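Local coordinates for protein Bot.2110.4 (Unidentified, PDB 5VMR) that is probably a small, three-helix mini-protein designed to bind botulinum neurotoxin, at residues 4-12 against 21-30. Residues are numbered along the deposited sequence; the frame is centred on the assembly and turned at random.
Sequences FCALKIKFF and ARKAAKKCGY
The carbonyl oxygen of Ala25, a neighbour of Ile9 across the contact, accepts a hydrogen bond from the backbone N-H of Tyr30 (N to O 2.9 Å) and a weak one from that of Gly29. It also lies in the plane of the Tyr30 ring, at its edge. This bond back over five residues, with Gly29 at positive phi, is that of a Schellman-type helix end, and it turns the chain so that the tyrosine reaches back to helix 3-14. There Ile9 CD1 meets Tyr30 CE2 at 3.4 Å, while the phenol OH passes the methyl of Ala6. Ile9 is a knob in a hole formed by Ala21, Ala24, Ala25 and Cys28. With CG1 beside its backbone N (chi1 -60°), CD1 reaches the methyl of Ala25 (CB 4.0 Å) and the sulfur of Cys28, while CG2 stays nearer Ala21. The alanines let the antiparallel helix segments (166°) approach to 8.6 Å between axes. Toward the N-terminal end of 4-12, the Cys5–Cys28 disulfide (SG to SG 2.0 Å, chi3 -98°) ties the helices covalently. At the other end, Phe12 rests its CB against the backbone and methyl of Ala21, and its ring edge meets Ala24 CB, 4.2 Å from CD2. The bent chain of Lys8 carries NZ to 3.4 Å from Ala24 CB. Outside the two segments, an acidic side chain of another protein chain pairs with this NZ, and an aromatic ring of that chain meets Phe12 edge-to-face. No hydrogen bond joins the two segments: crosslink and apolar fit hold this helical hairpin, whose first helix also presents residues to the partner.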
loop_
_atom_site.group_PDB
_atom_site.type_symbol
_atom_site.label_atom_id
_atom_site.label_comp_id
_atom_site.label_asym_id
_atom_site.label_seq_id
_atom_site.Cartn_x
_atom_site.Cartn_y
_atom_site.Cartn_z
ATOM N N PHE C 4 21.830 20.647 -19.568
ATOM C CA PHE C 4 20.501 20.211 -19.970
ATOM C C PHE C 4 20.451 19.986 -21.484
ATOM O O PHE C 4 19.939 18.968 -21.962
ATOM C CB PHE C 4 19.455 21.246 -19.544
ATOM C CG PHE C 4 18.044 20.856 -19.880
ATOM C CD1 PHE C 4 17.299 20.081 -19.005
ATOM C CD2 PHE C 4 17.468 21.251 -21.077
ATOM C CE1 PHE C 4 16.001 19.712 -19.315
ATOM C CE2 PHE C 4 16.168 20.885 -21.398
ATOM C CZ PHE C 4 15.430 20.115 -20.517
ATOM N N CYS C 5 21.003 20.939 -22.230
ATOM C CA CYS C 5 21.020 20.866 -23.686
ATOM C C CYS C 5 21.771 19.619 -24.138
ATOM O O CYS C 5 21.333 18.910 -25.039
ATOM C CB CYS C 5 21.659 22.124 -24.279
ATOM S SG CYS C 5 20.815 22.792 -25.744
ATOM N N ALA C 6 22.893 19.340 -23.484
ATOM C CA ALA C 6 23.701 18.174 -23.815
ATOM C C ALA C 6 22.900 16.894 -23.608
ATOM O O ALA C 6 23.001 15.951 -24.388
ATOM C CB ALA C 6 24.961 18.149 -22.981
ATOM N N LEU C 7 22.109 16.863 -22.542
ATOM C CA LEU C 7 21.300 15.686 -22.247
ATOM C C LEU C 7 20.181 15.527 -23.255
ATOM O O LEU C 7 19.846 14.414 -23.668
ATOM C CB LEU C 7 20.725 15.775 -20.844
ATOM C CG LEU C 7 21.815 15.745 -19.778
ATOM C CD1 LEU C 7 21.314 16.414 -18.516
ATOM C CD2 LEU C 7 22.238 14.314 -19.522
ATOM N N LYS C 8 19.599 16.656 -23.635
ATOM C CA LYS C 8 18.534 16.682 -24.629
ATOM C C LYS C 8 19.030 16.043 -25.936
ATOM O O LYS C 8 18.326 15.257 -26.571
ATOM C CB LYS C 8 18.065 18.127 -24.821
ATOM C CG LYS C 8 16.918 18.332 -25.771
ATOM C CD LYS C 8 16.183 19.624 -25.413
ATOM C CE LYS C 8 16.894 20.858 -25.946
ATOM N NZ LYS C 8 17.214 20.738 -27.390
ATOM N N ILE C 9 20.279 16.326 -26.291
ATOM C CA ILE C 9 20.891 15.716 -27.468
ATOM C C ILE C 9 21.003 14.208 -27.319
ATOM O O ILE C 9 20.675 13.464 -28.248
ATOM C CB ILE C 9 22.297 16.295 -27.735
ATOM C CG1 ILE C 9 22.205 17.806 -27.958
ATOM C CG2 ILE C 9 22.973 15.580 -28.910
ATOM C CD1 ILE C 9 23.535 18.503 -27.941
ATOM N N LYS C 10 21.460 13.742 -26.155
ATOM C CA LYS C 10 21.622 12.303 -25.981
ATOM C C LYS C 10 20.269 11.616 -25.903
ATOM O O LYS C 10 20.124 10.466 -26.327
ATOM C CB LYS C 10 22.451 11.961 -24.740
ATOM C CG LYS C 10 22.869 10.499 -24.765
ATOM C CD LYS C 10 24.125 10.229 -23.973
ATOM C CE LYS C 10 24.742 8.904 -24.400
ATOM N NZ LYS C 10 23.716 7.967 -24.930
ATOM N N PHE C 11 19.278 12.321 -25.369
ATOM C CA PHE C 11 17.923 11.784 -25.377
ATOM C C PHE C 11 17.484 11.542 -26.813
ATOM O O PHE C 11 17.030 10.440 -27.176
ATOM C CB PHE C 11 16.933 12.726 -24.710
ATOM C CG PHE C 11 15.514 12.272 -24.843
ATOM C CD1 PHE C 11 15.035 11.222 -24.064
ATOM C CD2 PHE C 11 14.668 12.849 -25.786
ATOM C CE1 PHE C 11 13.722 10.777 -24.191
ATOM C CE2 PHE C 11 13.351 12.409 -25.930
ATOM C CZ PHE C 11 12.875 11.369 -25.126
ATOM N N PHE C 12 17.656 12.563 -27.645
ATOM C CA PHE C 12 17.244 12.412 -29.032
ATOM C C PHE C 12 18.017 11.270 -29.669
ATOM O O PHE C 12 17.414 10.460 -30.333
ATOM C CB PHE C 12 17.399 13.718 -29.811
ATOM C CG PHE C 12 16.371 14.748 -29.441
ATOM C CD1 PHE C 12 15.059 14.363 -29.205
ATOM C CD2 PHE C 12 16.702 16.088 -29.334
ATOM C CE1 PHE C 12 14.095 15.294 -28.849
ATOM C CE2 PHE C 12 15.737 17.029 -28.988
ATOM C CZ PHE C 12 14.434 16.629 -28.748
ATOM N N ALA C 21 18.493 15.392 -32.777
ATOM C CA ALA C 21 19.807 15.426 -32.151
ATOM C C ALA C 21 20.677 16.504 -32.801
ATOM O O ALA C 21 21.241 17.360 -32.112
ATOM C CB ALA C 21 20.480 14.057 -32.244
ATOM N N ARG C 22 20.753 16.468 -34.131
ATOM C CA ARG C 22 21.528 17.447 -34.893
ATOM C C ARG C 22 21.025 18.868 -34.663
ATOM O O ARG C 22 21.814 19.786 -34.430
ATOM C CB ARG C 22 21.479 17.125 -36.386
ATOM C CG ARG C 22 22.815 16.763 -36.998
ATOM C CD ARG C 22 22.646 16.366 -38.456
ATOM N NE ARG C 22 23.354 15.129 -38.766
ATOM C CZ ARG C 22 22.757 13.962 -38.983
ATOM N NH1 ARG C 22 21.431 13.862 -38.924
ATOM N NH2 ARG C 22 23.486 12.890 -39.260
ATOM N N LYS C 23 19.708 19.042 -34.726
ATOM C CA LYS C 23 19.110 20.363 -34.558
ATOM C C LYS C 23 19.450 20.934 -33.192
ATOM O O LYS C 23 19.864 22.087 -33.084
ATOM C CB LYS C 23 17.589 20.313 -34.732
ATOM C CG LYS C 23 17.127 20.334 -36.181
ATOM C CD LYS C 23 15.793 19.625 -36.378
ATOM C CE LYS C 23 15.481 19.480 -37.862
ATOM N NZ LYS C 23 15.149 20.777 -38.503
ATOM N N ALA C 24 19.301 20.109 -32.157
ATOM C CA ALA C 24 19.540 20.548 -30.792
ATOM C C ALA C 24 21.000 20.938 -30.627
ATOM O O ALA C 24 21.308 21.968 -30.031
ATOM C CB ALA C 24 19.155 19.460 -29.804
ATOM N N ALA C 25 21.893 20.116 -31.171
ATOM C CA ALA C 25 23.326 20.392 -31.135
ATOM C C ALA C 25 23.667 21.740 -31.783
ATOM O O ALA C 25 24.475 22.502 -31.245
ATOM C CB ALA C 25 24.092 19.271 -31.812
ATOM N N LYS C 26 23.047 22.036 -32.924
ATOM C CA LYS C 26 23.273 23.314 -33.599
ATOM C C LYS C 26 22.845 24.487 -32.715
ATOM O O LYS C 26 23.592 25.453 -32.559
ATOM C CB LYS C 26 22.527 23.363 -34.940
ATOM C CG LYS C 26 23.061 22.393 -35.991
ATOM C CD LYS C 26 22.252 22.449 -37.290
ATOM C CE LYS C 26 22.811 21.482 -38.335
ATOM N NZ LYS C 26 22.013 21.474 -39.597
ATOM N N LYS C 27 21.657 24.382 -32.120
ATOM C CA LYS C 27 21.145 25.397 -31.197
ATOM C C LYS C 27 21.957 25.486 -29.903
ATOM O O LYS C 27 22.174 26.579 -29.380
ATOM C CB LYS C 27 19.678 25.116 -30.852
ATOM C CG LYS C 27 18.762 24.908 -32.047
ATOM C CD LYS C 27 17.640 23.936 -31.700
ATOM C CE LYS C 27 16.567 24.586 -30.841
ATOM N NZ LYS C 27 15.455 23.640 -30.548
ATOM N N CYS C 28 22.379 24.330 -29.388
ATOM C CA CYS C 28 23.069 24.235 -28.095
ATOM C C CYS C 28 24.361 25.048 -28.023
ATOM O O CYS C 28 24.742 25.523 -26.953
ATOM C CB CYS C 28 23.384 22.774 -27.760
ATOM S SG CYS C 28 22.018 21.823 -27.056
ATOM N N GLY C 29 24.933 25.217 -29.210
ATOM C CA GLY C 29 26.255 25.751 -29.425
ATOM C C GLY C 29 27.346 24.898 -30.050
ATOM O O GLY C 29 28.475 25.342 -30.174
ATOM N N TYR C 30 27.043 23.704 -30.526
ATOM C CA TYR C 30 28.101 22.849 -31.049
ATOM C C TYR C 30 28.473 23.071 -32.522
ATOM O O TYR C 30 27.776 23.754 -33.250
ATOM C CB TYR C 30 27.737 21.380 -30.870
ATOM C CG TYR C 30 27.635 20.920 -29.458
ATOM C CD1 TYR C 30 28.740 20.476 -28.781
ATOM C CD2 TYR C 30 26.430 20.912 -28.813
ATOM C CE1 TYR C 30 28.650 20.045 -27.487
ATOM C CE2 TYR C 30 26.324 20.488 -27.519
ATOM C CZ TYR C 30 27.440 20.054 -26.865
ATOM O OH TYR C 30 27.324 19.629 -25.577
#